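Local coordinates for PmbA-related protein (Thermotoga maritima, PDB 1VL4) that is a member of the PmbA/TldD family, probably with metallopeptidase activity, and a putative modulator of DNA gyrase, at residues D298-T304 with P332-V338. Numbering follows the deposited sequence.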
loop_
_atom_site.group_PDB
_atom_site.type_symbol
_atom_site.label_atom_id
_atom_site.label_comp_id
_atom_site.label_asym_id
_atom_site.label_seq_id
_atom_site.Cartn_x
_atom_site.Cartn_y
_atom_site.Cartn_z
ATOM N N ASP A 298 13.728 0.267 -20.210
ATOM C CA ASP A 298 12.509 -0.103 -19.501
ATOM C C ASP A 298 12.526 -1.583 -18.999
ATOM O O ASP A 298 13.546 -2.271 -19.099
ATOM C CB ASP A 298 11.253 0.300 -20.348
ATOM C CG ASP A 298 11.030 -0.575 -21.549
ATOM O OD1 ASP A 298 11.673 -1.644 -21.625
ATOM O OD2 ASP A 298 10.166 -0.215 -22.395
ATOM N N ASP A 299 11.423 -2.063 -18.444
ATOM C CA ASP A 299 11.377 -3.420 -17.895
ATOM C C ASP A 299 11.199 -4.504 -18.983
ATOM O O ASP A 299 11.187 -5.679 -18.671
ATOM C CB ASP A 299 10.291 -3.525 -16.835
ATOM C CG ASP A 299 10.629 -2.713 -15.561
ATOM O OD1 ASP A 299 11.823 -2.486 -15.318
ATOM O OD2 ASP A 299 9.699 -2.250 -14.877
ATOM N N GLU A 300 11.080 -4.086 -20.236
ATOM C CA GLU A 300 11.070 -4.994 -21.414
ATOM C C GLU A 300 12.429 -4.939 -22.099
ATOM O O GLU A 300 12.683 -5.657 -23.045
ATOM C CB GLU A 300 9.910 -4.642 -22.400
ATOM C CG GLU A 300 8.560 -4.576 -21.682
ATOM C CD GLU A 300 7.343 -4.288 -22.565
ATOM O OE1 GLU A 300 7.395 -3.374 -23.400
ATOM O OE2 GLU A 300 6.295 -4.922 -22.365
ATOM N N GLY A 301 13.356 -4.158 -21.558
ATOM C CA GLY A 301 14.691 -4.009 -22.125
ATOM C C GLY A 301 14.769 -3.047 -23.303
ATOM O O GLY A 301 15.780 -2.996 -24.002
ATOM N N VAL A 302 13.750 -2.218 -23.483
ATOM C CA VAL A 302 13.724 -1.307 -24.619
ATOM C C VAL A 302 14.451 -0.036 -24.205
ATOM O O VAL A 302 14.219 0.486 -23.098
ATOM C CB VAL A 302 12.246 -1.041 -25.085
ATOM C CG1 VAL A 302 12.154 0.064 -26.173
ATOM C CG2 VAL A 302 11.565 -2.307 -25.523
ATOM N N PRO A 303 15.338 0.486 -25.076
ATOM C CA PRO A 303 15.968 1.747 -24.678
ATOM C C PRO A 303 14.946 2.854 -24.392
ATOM O O PRO A 303 13.977 3.069 -25.165
ATOM C CB PRO A 303 16.817 2.131 -25.896
ATOM C CG PRO A 303 16.951 0.913 -26.689
ATOM C CD PRO A 303 15.817 0.033 -26.379
ATOM N N THR A 304 15.156 3.527 -23.278
ATOM C CA THR A 304 14.376 4.717 -22.960
ATOM C C THR A 304 14.750 5.835 -23.956
ATOM O O THR A 304 15.881 5.898 -24.467
ATOM C CB THR A 304 14.613 5.124 -21.514
ATOM O OG1 THR A 304 16.011 5.267 -21.253
ATOM C CG2 THR A 304 14.042 4.136 -20.562
ATOM N N PRO A 332 8.339 1.152 -30.499
ATOM C CA PRO A 332 8.327 1.183 -29.047
ATOM C C PRO A 332 9.009 2.471 -28.571
ATOM O O PRO A 332 9.973 2.915 -29.206
ATOM C CB PRO A 332 9.181 -0.043 -28.660
ATOM C CG PRO A 332 9.159 -0.953 -29.850
ATOM C CD PRO A 332 9.035 -0.030 -31.032
ATOM N N THR A 333 8.497 3.057 -27.483
ATOM C CA THR A 333 9.005 4.300 -26.960
ATOM C C THR A 333 9.904 4.098 -25.722
ATOM O O THR A 333 10.493 5.064 -25.264
ATOM C CB THR A 333 7.872 5.224 -26.550
ATOM O OG1 THR A 333 7.027 4.560 -25.609
ATOM C CG2 THR A 333 7.038 5.681 -27.778
ATOM N N GLY A 334 9.971 2.879 -25.173
ATOM C CA GLY A 334 10.774 2.627 -23.971
ATOM C C GLY A 334 10.076 3.029 -22.659
ATOM O O GLY A 334 10.712 3.536 -21.743
ATOM N N ASN A 335 8.774 2.762 -22.579
ATOM C CA ASN A 335 7.965 3.096 -21.396
ATOM C C ASN A 335 7.253 1.894 -20.749
ATOM O O ASN A 335 6.357 2.073 -19.909
ATOM C CB ASN A 335 6.993 4.222 -21.789
ATOM C CG ASN A 335 7.740 5.501 -22.148
ATOM O OD1 ASN A 335 7.984 5.815 -23.340
ATOM N ND2 ASN A 335 8.156 6.223 -21.121
ATOM N N GLY A 336 7.692 0.670 -21.103
ATOM C CA GLY A 336 7.031 -0.540 -20.645
ATOM C C GLY A 336 7.643 -0.929 -19.318
ATOM O O GLY A 336 8.701 -1.569 -19.272
ATOM N N PHE A 337 7.007 -0.480 -18.240
ATOM C CA PHE A 337 7.464 -0.778 -16.883
ATOM C C PHE A 337 6.450 -1.680 -16.177
ATOM O O PHE A 337 5.276 -1.756 -16.568
ATOM C CB PHE A 337 7.692 0.526 -16.095
ATOM C CG PHE A 337 8.852 1.319 -16.587
ATOM C CD1 PHE A 337 10.126 1.024 -16.154
ATOM C CD2 PHE A 337 8.687 2.383 -17.486
ATOM C CE1 PHE A 337 11.191 1.737 -16.590
ATOM C CE2 PHE A 337 9.798 3.087 -17.977
ATOM C CZ PHE A 337 11.024 2.812 -17.509
ATOM N N VAL A 338 6.928 -2.422 -15.186
ATOM C CA VAL A 338 6.058 -3.280 -14.409
ATOM C C VAL A 338 5.016 -2.401 -13.709
ATOM O O VAL A 338 5.331 -1.388 -13.096
ATOM C CB VAL A 338 6.854 -4.139 -13.365
ATOM C CG1 VAL A 338 7.948 -4.995 -14.047
ATOM C CG2 VAL A 338 7.490 -3.270 -12.292
#
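Asp298 lays its CB over one face of the Phe337 ring, off-centre toward the rim, a CH-pi contact 4.0 Å from CB to the ring centroid. Its CG stands between the backbone N and the carbonyl carbon (chi1 73°), which sends the carboxylate past the ring to the backbone of Gly336. There OD2 accepts Gly336 N at 2.9 Å, met from above the carboxylate plane. OD1 turns inward and takes Glu300 N, making an Asx turn, and Val302 N from the opposite face, over the type I turn Asp298-Gly301. Beside it, Asp299 N bonds to Gly336 O, while its carboxylate stands nearly upright to the Phe337 ring, OD2 at the ring edge, 3.5 Å from CD1. The anti lone pair of Asp299 OD2 receives Val338 N at 2.8 Å, almost straight at 170°. Farther along, Val302 CG1 rests on Gly334 CA and Pro332 CB; Leu322 of helix 322-328 touches the side chains of Val302 and Pro332. Were Asp298 replaced by alanine, CB could still cover the ring, but Glu300 N and Val302 N would probably be left without OD1 and Gly336 N without OD2. Three of the four carboxylate oxygens thus accept backbone N-H groups, joining loop 298-304 to segment 332-338.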